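Local coordinates for scarecrow-like protein 3 (Arabidopsis thaliana, PDB 6KPB) that probably acts as a transcription factor in plant development and binds zinc-finger proteins of the IDD family, among them JACKDAW, at residues A[257-260]-A[261-264]; A[466-470]-A[471-475]; A[440-443]-A[444-448]; A[149-152]-A[153-157]. One frame throughout, in Å; residues are numbered along the deposited sequence.

All four contacts are local, and they follow one another along the chain in series, with none nested in or crossing another. Contact 4 comes first, within helix 145-160. Contact 1 follows at the end of strand 251-257, where the chain leaves the sheet through a short 3-10 turn. Contact 3 lies in helix 438-448, and contact 2 closes the hairpin of strands 464-469 and 472-482. In the folded chain they meet in pairs. The helices of contacts 3 and 4 pack with the contact centres about 11 Å apart, Leu152 CD2 lying 3.5 Å from Ala440 O. Contact 1 meets the hairpin of contact 2 where Leu258 CD2 approaches Tyr475 CD2 at 3.8 Å.

Contact 1: A[257-260]-A[261-264]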
loop_
_atom_site.group_PDB
_atom_site.type_symbol
_atom_site.label_atom_id
_atom_site.label_comp_id
_atom_site.label_asym_id
_atom_site.label_seq_id
_atom_site.Cartn_x
_atom_site.Cartn_y
_atom_site.Cartn_z
ATOM N N VAL A 257 17.543 -6.365 21.400
ATOM C CA VAL A 257 16.224 -5.821 21.706
ATOM C C VAL A 257 15.233 -6.453 20.734
ATOM O O VAL A 257 15.185 -6.095 19.554
ATOM C CB VAL A 257 16.206 -4.293 21.623
ATOM C CG1 VAL A 257 14.798 -3.768 21.853
ATOM C CG2 VAL A 257 17.169 -3.698 22.640
ATOM N N LEU A 258 14.444 -7.407 21.238
ATOM C CA LEU A 258 13.351 -8.034 20.490
ATOM C C LEU A 258 13.839 -8.763 19.240
ATOM O O LEU A 258 13.127 -8.829 18.236
ATOM C CB LEU A 258 12.276 -7.009 20.109
ATOM C CG LEU A 258 11.674 -6.163 21.230
ATOM C CD1 LEU A 258 10.510 -5.330 20.702
ATOM C CD2 LEU A 258 11.235 -7.036 22.396
ATOM N N GLN A 259 15.045 -9.330 19.287
ATOM C CA GLN A 259 15.616 -9.999 18.127
ATOM C C GLN A 259 15.857 -11.488 18.312
ATOM O O GLN A 259 15.971 -12.200 17.310
ATOM C CB GLN A 259 16.945 -9.337 17.727
ATOM C CG GLN A 259 16.810 -7.878 17.339
ATOM C CD GLN A 259 15.706 -7.650 16.327
ATOM O OE1 GLN A 259 15.661 -8.299 15.281
ATOM N NE2 GLN A 259 14.801 -6.731 16.639
ATOM N N LEU A 260 15.932 -11.981 19.549
ATOM C CA LEU A 260 16.312 -13.375 19.761
ATOM C C LEU A 260 15.222 -14.332 19.291
ATOM O O LEU A 260 15.522 -15.377 18.705
ATOM C CB LEU A 260 16.640 -13.610 21.233
ATOM C CG LEU A 260 17.834 -14.526 21.496
ATOM C CD1 LEU A 260 19.062 -14.002 20.766
ATOM C CD2 LEU A 260 18.105 -14.643 22.987
ATOM N N HIS A 261 13.951 -13.988 19.528
ATOM C CA HIS A 261 12.858 -14.873 19.134
ATOM C C HIS A 261 12.786 -15.068 17.624
ATOM O O HIS A 261 12.139 -16.016 17.165
ATOM C CB HIS A 261 11.523 -14.333 19.659
ATOM C CG HIS A 261 11.119 -13.021 19.061
ATOM N ND1 HIS A 261 11.126 -11.842 19.776
ATOM C CD2 HIS A 261 10.685 -12.702 17.817
ATOM C CE1 HIS A 261 10.721 -10.854 18.999
ATOM N NE2 HIS A 261 10.447 -11.350 17.805
ATOM N N THR A 262 13.431 -14.192 16.849
ATOM C CA THR A 262 13.457 -14.345 15.398
ATOM C C THR A 262 14.058 -15.687 14.989
ATOM O O THR A 262 13.602 -16.312 14.024
ATOM C CB THR A 262 14.242 -13.185 14.778
ATOM O OG1 THR A 262 13.419 -12.012 14.751
ATOM C CG2 THR A 262 14.705 -13.513 13.368
ATOM N N PHE A 263 15.062 -16.157 15.726
ATOM C CA PHE A 263 15.790 -17.359 15.342
ATOM C C PHE A 263 15.040 -18.651 15.640
ATOM O O PHE A 263 15.531 -19.724 15.273
ATOM C CB PHE A 263 17.151 -17.388 16.039
ATOM C CG PHE A 263 18.089 -16.309 15.584
ATOM C CD1 PHE A 263 18.076 -15.062 16.184
ATOM C CD2 PHE A 263 18.984 -16.542 14.553
ATOM C CE1 PHE A 263 18.939 -14.067 15.766
ATOM C CE2 PHE A 263 19.850 -15.552 14.131
ATOM C CZ PHE A 263 19.828 -14.314 14.738
ATOM N N LEU A 264 13.877 -18.589 16.289
ATOM C CA LEU A 264 13.111 -19.799 16.562
ATOM C C LEU A 264 12.378 -20.327 15.335
ATOM O O LEU A 264 11.753 -21.390 15.419
ATOM C CB LEU A 264 12.102 -19.551 17.689
ATOM C CG LEU A 264 12.639 -19.218 19.083
ATOM C CD1 LEU A 264 11.510 -19.215 20.102
ATOM C CD2 LEU A 264 13.724 -20.193 19.501
#
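His261 turns its imidazole back toward the carbonyl of Leu258, CE1 coming within 3.2 Å of Leu258 O. With CG set between the backbone N and the carbonyl carbon (chi1 65°), the ring turns back along the chain instead of out from it. Both ring nitrogens are engaged, ND1 by Glu350 and NE2 by Glu414, which fixes the ring's rotation, and His416 meets it edge-to-face. Phe263 adds to this dense side: its CD1 lies 3.6 Å from Leu260 O, which sits at the ring edge, while the ring itself stacks with Phe334. The backbone here is a 3-10 turn following strand 251-257, a strand of the parallel part of the Rossmann-like sheet. Two i to i+3 bonds link its halves, Phe263 N to Leu260 O at 3.1 Å and the longer Thr262 N to Gln259 O at 3.3 Å. Packing is looser round the partly exposed Gln259 and Thr262. There Gln259 OE1 and Thr262 OG1 stay 4.4 Å apart, and the glutamine side chain bends back along the chain, NE2 donating to Val257 O at 3.0 Å, with that oxygen near the amide plane.

Contact 2: A[466-470]-A[471-475]; sequences VICWQ and DRPLY
Ile467 and Tyr475 pair through their backbones, Ile467 N giving a 2.7 Å bond to Tyr475 O. Ile467 O is gripped twice in return, by Tyr475 N on a lone pair in the carbonyl plane and by Leu474 N at 2.9 Å, tilted slightly out of it. Closer to the turn, Trp469 and Arg472 exchange bonds in both directions, with Arg472 N 2.8 Å from Trp469 O. This is a tight antiparallel hairpin: a type II' turn with Gln470 and Asp471 at its corners, then a classic bulge in which Leu474 and Tyr475 both oppose Ile467. A weaker CA-H...O contact runs from Cys468 CA to Arg472 O, at 3.2 Å. Apolar contacts lie on both sides. Val466 and Pro473 run side by side, Val466 CG1 lying 3.9 Å from Pro473 CB, next to Cys468 SG. Leu474 CG stands beside its own backbone N (chi1 -63°), and the extended branch beyond carries CD1 to 3.6 Å from Trp469 CB. Cutting Leu474 back to an alanine would probably open a gap beside Trp469 CB. Among the charged groups, Arg472 NH2 reaches away to a salt bridge with Glu366 and a hydrogen bond with Thr370 on helix 360-381.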
loop_
_atom_site.group_PDB
_atom_site.type_symbol
_atom_site.label_atom_id
_atom_site.label_comp_id
_atom_site.label_asym_id
_atom_site.label_seq_id
_atom_site.Cartn_x
_atom_site.Cartn_y
_atom_site.Cartn_z
ATOM N N VAL A 466 10.542 -7.703 34.602
ATOM C CA VAL A 466 9.364 -8.024 33.804
ATOM C C VAL A 466 8.463 -6.798 33.785
ATOM O O VAL A 466 7.949 -6.382 34.831
ATOM C CB VAL A 466 8.616 -9.248 34.353
ATOM C CG1 VAL A 466 7.335 -9.481 33.565
ATOM C CG2 VAL A 466 9.508 -10.478 34.307
ATOM N N ILE A 467 8.275 -6.220 32.603
ATOM C CA ILE A 467 7.437 -5.038 32.439
ATOM C C ILE A 467 6.002 -5.494 32.219
ATOM O O ILE A 467 5.703 -6.182 31.237
ATOM C CB ILE A 467 7.925 -4.168 31.272
ATOM C CG1 ILE A 467 9.421 -3.883 31.411
ATOM C CG2 ILE A 467 7.146 -2.866 31.225
ATOM C CD1 ILE A 467 10.010 -3.133 30.237
ATOM N N CYS A 468 5.113 -5.113 33.130
ATOM C CA CYS A 468 3.722 -5.531 33.090
ATOM C C CYS A 468 2.802 -4.339 32.870
ATOM O O CYS A 468 3.109 -3.213 33.271
ATOM C CB CYS A 468 3.316 -6.236 34.390
ATOM S SG CYS A 468 4.306 -7.678 34.824
ATOM N N TRP A 469 1.672 -4.601 32.222
ATOM C CA TRP A 469 0.531 -3.695 32.215
ATOM C C TRP A 469 -0.538 -4.309 33.105
ATOM O O TRP A 469 -0.982 -5.434 32.852
ATOM C CB TRP A 469 -0.007 -3.469 30.803
ATOM C CG TRP A 469 -1.345 -2.793 30.790
ATOM C CD1 TRP A 469 -2.555 -3.376 30.546
ATOM C CD2 TRP A 469 -1.612 -1.409 31.051
ATOM N NE1 TRP A 469 -3.557 -2.438 30.628
ATOM C CE2 TRP A 469 -3.004 -1.224 30.937
ATOM C CE3 TRP A 469 -0.807 -0.308 31.360
ATOM C CZ2 TRP A 469 -3.609 0.017 31.126
ATOM C CZ3 TRP A 469 -1.410 0.922 31.548
ATOM C CH2 TRP A 469 -2.797 1.074 31.430
ATOM N N GLN A 470 -0.940 -3.572 34.141
ATOM C CA GLN A 470 -1.769 -4.123 35.206
ATOM C C GLN A 470 -1.093 -5.366 35.771
ATOM O O GLN A 470 -0.007 -5.276 36.352
ATOM C CB GLN A 470 -3.180 -4.441 34.702
ATOM C CG GLN A 470 -3.867 -3.294 33.965
ATOM C CD GLN A 470 -4.277 -2.152 34.882
ATOM O OE1 GLN A 470 -3.434 -1.454 35.444
ATOM N NE2 GLN A 470 -5.584 -1.957 35.032
ATOM N N ASP A 471 -1.708 -6.532 35.589
ATOM C CA ASP A 471 -1.124 -7.795 36.021
ATOM C C ASP A 471 -0.572 -8.622 34.868
ATOM O O ASP A 471 -0.038 -9.708 35.106
ATOM C CB ASP A 471 -2.160 -8.623 36.790
ATOM C CG ASP A 471 -2.422 -8.086 38.184
ATOM O OD1 ASP A 471 -1.788 -7.080 38.567
ATOM O OD2 ASP A 471 -3.262 -8.674 38.898
ATOM N N ARG A 472 -0.680 -8.135 33.633
ATOM C CA ARG A 472 -0.304 -8.923 32.466
ATOM C C ARG A 472 1.155 -8.677 32.113
ATOM O O ARG A 472 1.529 -7.526 31.848
ATOM C CB ARG A 472 -1.187 -8.572 31.282
ATOM C CG ARG A 472 -0.935 -9.422 30.049
ATOM C CD ARG A 472 -1.461 -10.832 30.241
ATOM N NE ARG A 472 -1.122 -11.700 29.117
ATOM C CZ ARG A 472 -1.599 -12.930 28.953
ATOM N NH1 ARG A 472 -2.444 -13.439 29.838
ATOM N NH2 ARG A 472 -1.234 -13.648 27.900
ATOM N N PRO A 473 2.004 -9.704 32.095
ATOM C CA PRO A 473 3.388 -9.505 31.647
ATOM C C PRO A 473 3.446 -9.180 30.164
ATOM O O PRO A 473 2.671 -9.706 29.361
ATOM C CB PRO A 473 4.058 -10.851 31.949
ATOM C CG PRO A 473 3.161 -11.522 32.944
ATOM C CD PRO A 473 1.777 -11.063 32.608
ATOM N N LEU A 474 4.383 -8.306 29.802
ATOM C CA LEU A 474 4.545 -7.865 28.422
ATOM C C LEU A 474 5.950 -8.100 27.892
ATOM O O LEU A 474 6.110 -8.711 26.828
ATOM C CB LEU A 474 4.182 -6.377 28.297
ATOM C CG LEU A 474 2.734 -5.994 28.606
ATOM C CD1 LEU A 474 2.540 -4.495 28.453
ATOM C CD2 LEU A 474 1.768 -6.760 27.712
ATOM N N TYR A 475 6.977 -7.626 28.595
ATOM C CA TYR A 475 8.349 -7.762 28.131
ATOM C C TYR A 475 9.258 -8.064 29.311
ATOM O O TYR A 475 8.951 -7.730 30.458
ATOM C CB TYR A 475 8.842 -6.496 27.419
ATOM C CG TYR A 475 8.029 -6.094 26.213
ATOM C CD1 TYR A 475 6.893 -5.309 26.348
ATOM C CD2 TYR A 475 8.406 -6.486 24.936
ATOM C CE1 TYR A 475 6.150 -4.932 25.247
ATOM C CE2 TYR A 475 7.670 -6.115 23.828
ATOM C CZ TYR A 475 6.544 -5.338 23.989
ATOM O OH TYR A 475 5.811 -4.968 22.885
#

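Contact 3: A[440-443]-A[444-448]; sequences AMLQ and ARRLL
Leu442 lays one methyl over a face of the Arg446 guanidinium, CD2 standing 3.6 Å above the plane and displaced toward its rim. The same methyl is 3.8 Å from Arg446 CZ, and the two side chains cross obliquely. The two first torsions differ. Leu442 has CG anti to the backbone N (chi1 -174°), while Arg446 has CG beside its backbone N (chi1 -77°) and then runs extended as far as NE. The long arginine thus brings its flat end over the leucine branch one turn earlier, and its CG passes 3.5 Å from Leu442 O on the way. Trimming Leu442 to an alanine would probably strip the guanidinium face of its apolar cover and set the arginine end free to swing. Arg445 stands in the same i to i+4 relation to Met441 but meets it more loosely: its CG is 3.3 Å from Met441 O, yet the ends, Met441 CE and Arg445 NH2, are 4.3 Å apart. Both pairs ride on an alpha-helix, residues 438-448 of the SAW region, whose i to i+4 bonds include Arg446 N to Leu442 O at 3.0 Å. The two arginines lie on its exposed side. Inward, Met441 and Ala444 rest on Ile458 of strand 456-461, whereas Ala440 and Gln443 turn to helix 145-160, touching Leu152 and Leu151. Ala444 itself keeps CB close over the preceding turn, 3.6 Å from Ala440 O.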
loop_
_atom_site.group_PDB
_atom_site.type_symbol
_atom_site.label_atom_id
_atom_site.label_comp_id
_atom_site.label_asym_id
_atom_site.label_seq_id
_atom_site.Cartn_x
_atom_site.Cartn_y
_atom_site.Cartn_z
ATOM N N ALA A 440 19.086 0.460 39.603
ATOM C CA ALA A 440 18.621 0.565 38.224
ATOM C C ALA A 440 17.150 0.184 38.128
ATOM O O ALA A 440 16.382 0.818 37.394
ATOM C CB ALA A 440 19.470 -0.317 37.309
ATOM N N MET A 441 16.740 -0.847 38.870
ATOM C CA MET A 441 15.327 -1.199 38.946
ATOM C C MET A 441 14.514 -0.073 39.572
ATOM O O MET A 441 13.390 0.208 39.140
ATOM C CB MET A 441 15.153 -2.490 39.744
ATOM C CG MET A 441 15.792 -3.706 39.102
ATOM S SD MET A 441 14.810 -4.352 37.739
ATOM C CE MET A 441 13.438 -5.069 38.638
ATOM N N LEU A 442 15.069 0.583 40.594
ATOM C CA LEU A 442 14.371 1.697 41.225
ATOM C C LEU A 442 14.216 2.866 40.261
ATOM O O LEU A 442 13.161 3.512 40.221
ATOM C CB LEU A 442 15.116 2.134 42.486
ATOM C CG LEU A 442 14.431 3.202 43.338
ATOM C CD1 LEU A 442 13.133 2.666 43.925
ATOM C CD2 LEU A 442 15.362 3.691 44.437
ATOM N N GLN A 443 15.256 3.153 39.473
ATOM C CA GLN A 443 15.160 4.223 38.484
ATOM C C GLN A 443 14.124 3.897 37.418
ATOM O O GLN A 443 13.402 4.784 36.949
ATOM C CB GLN A 443 16.526 4.477 37.846
ATOM C CG GLN A 443 17.391 5.459 38.614
ATOM C CD GLN A 443 18.828 5.478 38.133
ATOM O OE1 GLN A 443 19.173 4.834 37.142
ATOM N NE2 GLN A 443 19.677 6.216 38.840
ATOM N N ALA A 444 14.034 2.625 37.025
ATOM C CA ALA A 444 13.045 2.230 36.029
ATOM C C ALA A 444 11.628 2.372 36.572
ATOM O O ALA A 444 10.714 2.764 35.837
ATOM C CB ALA A 444 13.313 0.799 35.569
ATOM N N ARG A 445 11.425 2.065 37.856
ATOM C CA ARG A 445 10.108 2.257 38.458
ATOM C C ARG A 445 9.741 3.733 38.523
ATOM O O ARG A 445 8.592 4.105 38.255
ATOM C CB ARG A 445 10.063 1.636 39.855
ATOM C CG ARG A 445 10.198 0.123 39.895
ATOM C CD ARG A 445 9.821 -0.401 41.272
ATOM N NE ARG A 445 10.700 -1.478 41.717
ATOM C CZ ARG A 445 10.402 -2.770 41.634
ATOM N NH1 ARG A 445 9.240 -3.152 41.123
ATOM N NH2 ARG A 445 11.264 -3.679 42.066
ATOM N N ARG A 446 10.701 4.590 38.886
ATOM C CA ARG A 446 10.455 6.030 38.890
ATOM C C ARG A 446 10.113 6.540 37.499
ATOM O O ARG A 446 9.300 7.461 37.357
ATOM C CB ARG A 446 11.674 6.770 39.437
ATOM C CG ARG A 446 11.817 6.708 40.946
ATOM C CD ARG A 446 13.215 7.108 41.385
ATOM N NE ARG A 446 13.311 7.244 42.835
ATOM C CZ ARG A 446 14.454 7.243 43.513
ATOM N NH1 ARG A 446 15.607 7.102 42.871
ATOM N NH2 ARG A 446 14.446 7.375 44.833
ATOM N N LEU A 447 10.726 5.961 36.465
ATOM C CA LEU A 447 10.353 6.298 35.097
ATOM C C LEU A 447 8.875 6.023 34.852
ATOM O O LEU A 447 8.198 6.797 34.165
ATOM C CB LEU A 447 11.214 5.505 34.115
ATOM C CG LEU A 447 11.551 6.122 32.759
ATOM C CD1 LEU A 447 12.527 7.271 32.938
ATOM C CD2 LEU A 447 12.135 5.064 31.841
ATOM N N LEU A 448 8.351 4.931 35.415
ATOM C CA LEU A 448 6.939 4.605 35.246
ATOM C C LEU A 448 6.023 5.583 35.972
ATOM O O LEU A 448 4.820 5.613 35.687
ATOM C CB LEU A 448 6.665 3.180 35.730
ATOM C CG LEU A 448 7.204 2.038 34.872
ATOM C CD1 LEU A 448 6.996 0.704 35.559
ATOM C CD2 LEU A 448 6.518 2.045 33.524
#

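Contact 4: A[149-152]-A[153-157]; sequences SYLL and TNRAI
Thr153 turns its hydroxyl back onto the preceding turn of the alpha-helix 145-160, where OG1 lies 2.9 Å from Ser149 O and 3.2 Å from Tyr150 O. This is the familiar back-bonding of a helical threonine to the carbonyls three and four residues earlier; with two acceptors in range, the single proton can serve either one. The hydroxyl reaches both because OG1 occupies the crowded position between the backbone N and the carbonyl carbon (chi1 61°). Ser149 O is already taken by Thr153 N at 2.9 Å, so the hydroxyl would be a second donor to it. Tyr150 O likewise receives Asn154 N, also at 2.9 Å. The next two backbone bonds are regular i to i+4 bonds, with Arg155 N bound to Leu151 O and Ala156 N to Leu152 O. Ser149 and Asn154, by contrast, find partners for their side chains outside the helix. Asn154 ND2 lies near Tyr150 O, but the angle is poor, and it donates instead to Gln179 O at helix 178-189. Ser149 OG shares a hydrogen bond with Thr349 OG1 on strand 345-351, and Thr153 and Ala156 pack on Val347 of the same strand. Leu152 and Arg155 lie against Ala440 of helix 438-448. Within the helix, the Thr153 methyl CG2 sits 4.1 Å from Ser149 OG.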
loop_
_atom_site.group_PDB
_atom_site.type_symbol
_atom_site.label_atom_id
_atom_site.label_comp_id
_atom_site.label_asym_id
_atom_site.label_seq_id
_atom_site.Cartn_x
_atom_site.Cartn_y
_atom_site.Cartn_z
ATOM N N SER A 149 13.795 -0.542 29.064
ATOM C CA SER A 149 14.818 -1.438 28.536
ATOM C C SER A 149 16.145 -0.710 28.358
ATOM O O SER A 149 17.189 -1.177 28.826
ATOM C CB SER A 149 14.346 -2.042 27.212
ATOM O OG SER A 149 15.350 -2.859 26.633
ATOM N N TYR A 150 16.118 0.449 27.696
ATOM C CA TYR A 150 17.347 1.205 27.468
ATOM C C TYR A 150 18.019 1.585 28.781
ATOM O O TYR A 150 19.241 1.457 28.922
ATOM C CB TYR A 150 17.051 2.454 26.641
ATOM C CG TYR A 150 16.600 2.169 25.226
ATOM C CD1 TYR A 150 16.836 0.933 24.633
ATOM C CD2 TYR A 150 15.939 3.137 24.481
ATOM C CE1 TYR A 150 16.427 0.674 23.339
ATOM C CE2 TYR A 150 15.525 2.886 23.188
ATOM C CZ TYR A 150 15.770 1.654 22.622
ATOM O OH TYR A 150 15.357 1.407 21.334
ATOM N N LEU A 151 17.236 2.050 29.757
ATOM C CA LEU A 151 17.803 2.437 31.045
ATOM C C LEU A 151 18.473 1.248 31.726
ATOM O O LEU A 151 19.605 1.351 32.210
ATOM C CB LEU A 151 16.710 3.031 31.937
ATOM C CG LEU A 151 17.082 3.817 33.199
ATOM C CD1 LEU A 151 15.904 4.686 33.621
ATOM C CD2 LEU A 151 17.497 2.908 34.353
ATOM N N LEU A 152 17.780 0.108 31.775
ATOM C CA LEU A 152 18.316 -1.056 32.475
ATOM C C LEU A 152 19.547 -1.616 31.773
ATOM O O LEU A 152 20.530 -1.980 32.429
ATOM C CB LEU A 152 17.237 -2.130 32.607
ATOM C CG LEU A 152 16.102 -1.826 33.590
ATOM C CD1 LEU A 152 14.991 -2.866 33.489
ATOM C CD2 LEU A 152 16.648 -1.748 35.010
ATOM N N THR A 153 19.516 -1.689 30.440
ATOM C CA THR A 153 20.639 -2.273 29.713
ATOM C C THR A 153 21.853 -1.352 29.727
ATOM O O THR A 153 22.994 -1.823 29.796
ATOM C CB THR A 153 20.231 -2.598 28.276
ATOM O OG1 THR A 153 19.838 -1.396 27.606
ATOM C CG2 THR A 153 19.072 -3.584 28.261
ATOM N N ASN A 154 21.633 -0.034 29.659
ATOM C CA ASN A 154 22.756 0.897 29.734
ATOM C C ASN A 154 23.444 0.828 31.093
ATOM O O ASN A 154 24.675 0.901 31.174
ATOM C CB ASN A 154 22.287 2.322 29.441
ATOM C CG ASN A 154 21.969 2.543 27.973
ATOM O OD1 ASN A 154 22.279 1.707 27.125
ATOM N ND2 ASN A 154 21.356 3.681 27.666
ATOM N N ARG A 155 22.666 0.687 32.170
ATOM C CA ARG A 155 23.260 0.523 33.494
ATOM C C ARG A 155 24.077 -0.760 33.574
ATOM O O ARG A 155 25.184 -0.768 34.127
ATOM C CB ARG A 155 22.170 0.530 34.564
ATOM C CG ARG A 155 21.671 1.913 34.945
ATOM C CD ARG A 155 22.628 2.596 35.911
ATOM N NE ARG A 155 23.162 3.840 35.367
ATOM C CZ ARG A 155 22.508 4.996 35.368
ATOM N NH1 ARG A 155 21.286 5.067 35.880
ATOM N NH2 ARG A 155 23.071 6.080 34.854
ATOM N N ALA A 156 23.548 -1.855 33.023
ATOM C CA ALA A 156 24.278 -3.119 33.040
ATOM C C ALA A 156 25.569 -3.019 32.239
ATOM O O ALA A 156 26.594 -3.594 32.624
ATOM C CB ALA A 156 23.393 -4.242 32.501
ATOM N N ILE A 157 25.539 -2.293 31.119
ATOM C CA ILE A 157 26.743 -2.114 30.313
ATOM C C ILE A 157 27.759 -1.255 31.054
ATOM O O ILE A 157 28.943 -1.602 31.140
ATOM C CB ILE A 157 26.386 -1.510 28.942
ATOM C CG1 ILE A 157 25.701 -2.555 28.059
ATOM C CG2 ILE A 157 27.629 -0.946 28.262
ATOM C CD1 ILE A 157 25.063 -1.974 26.816
#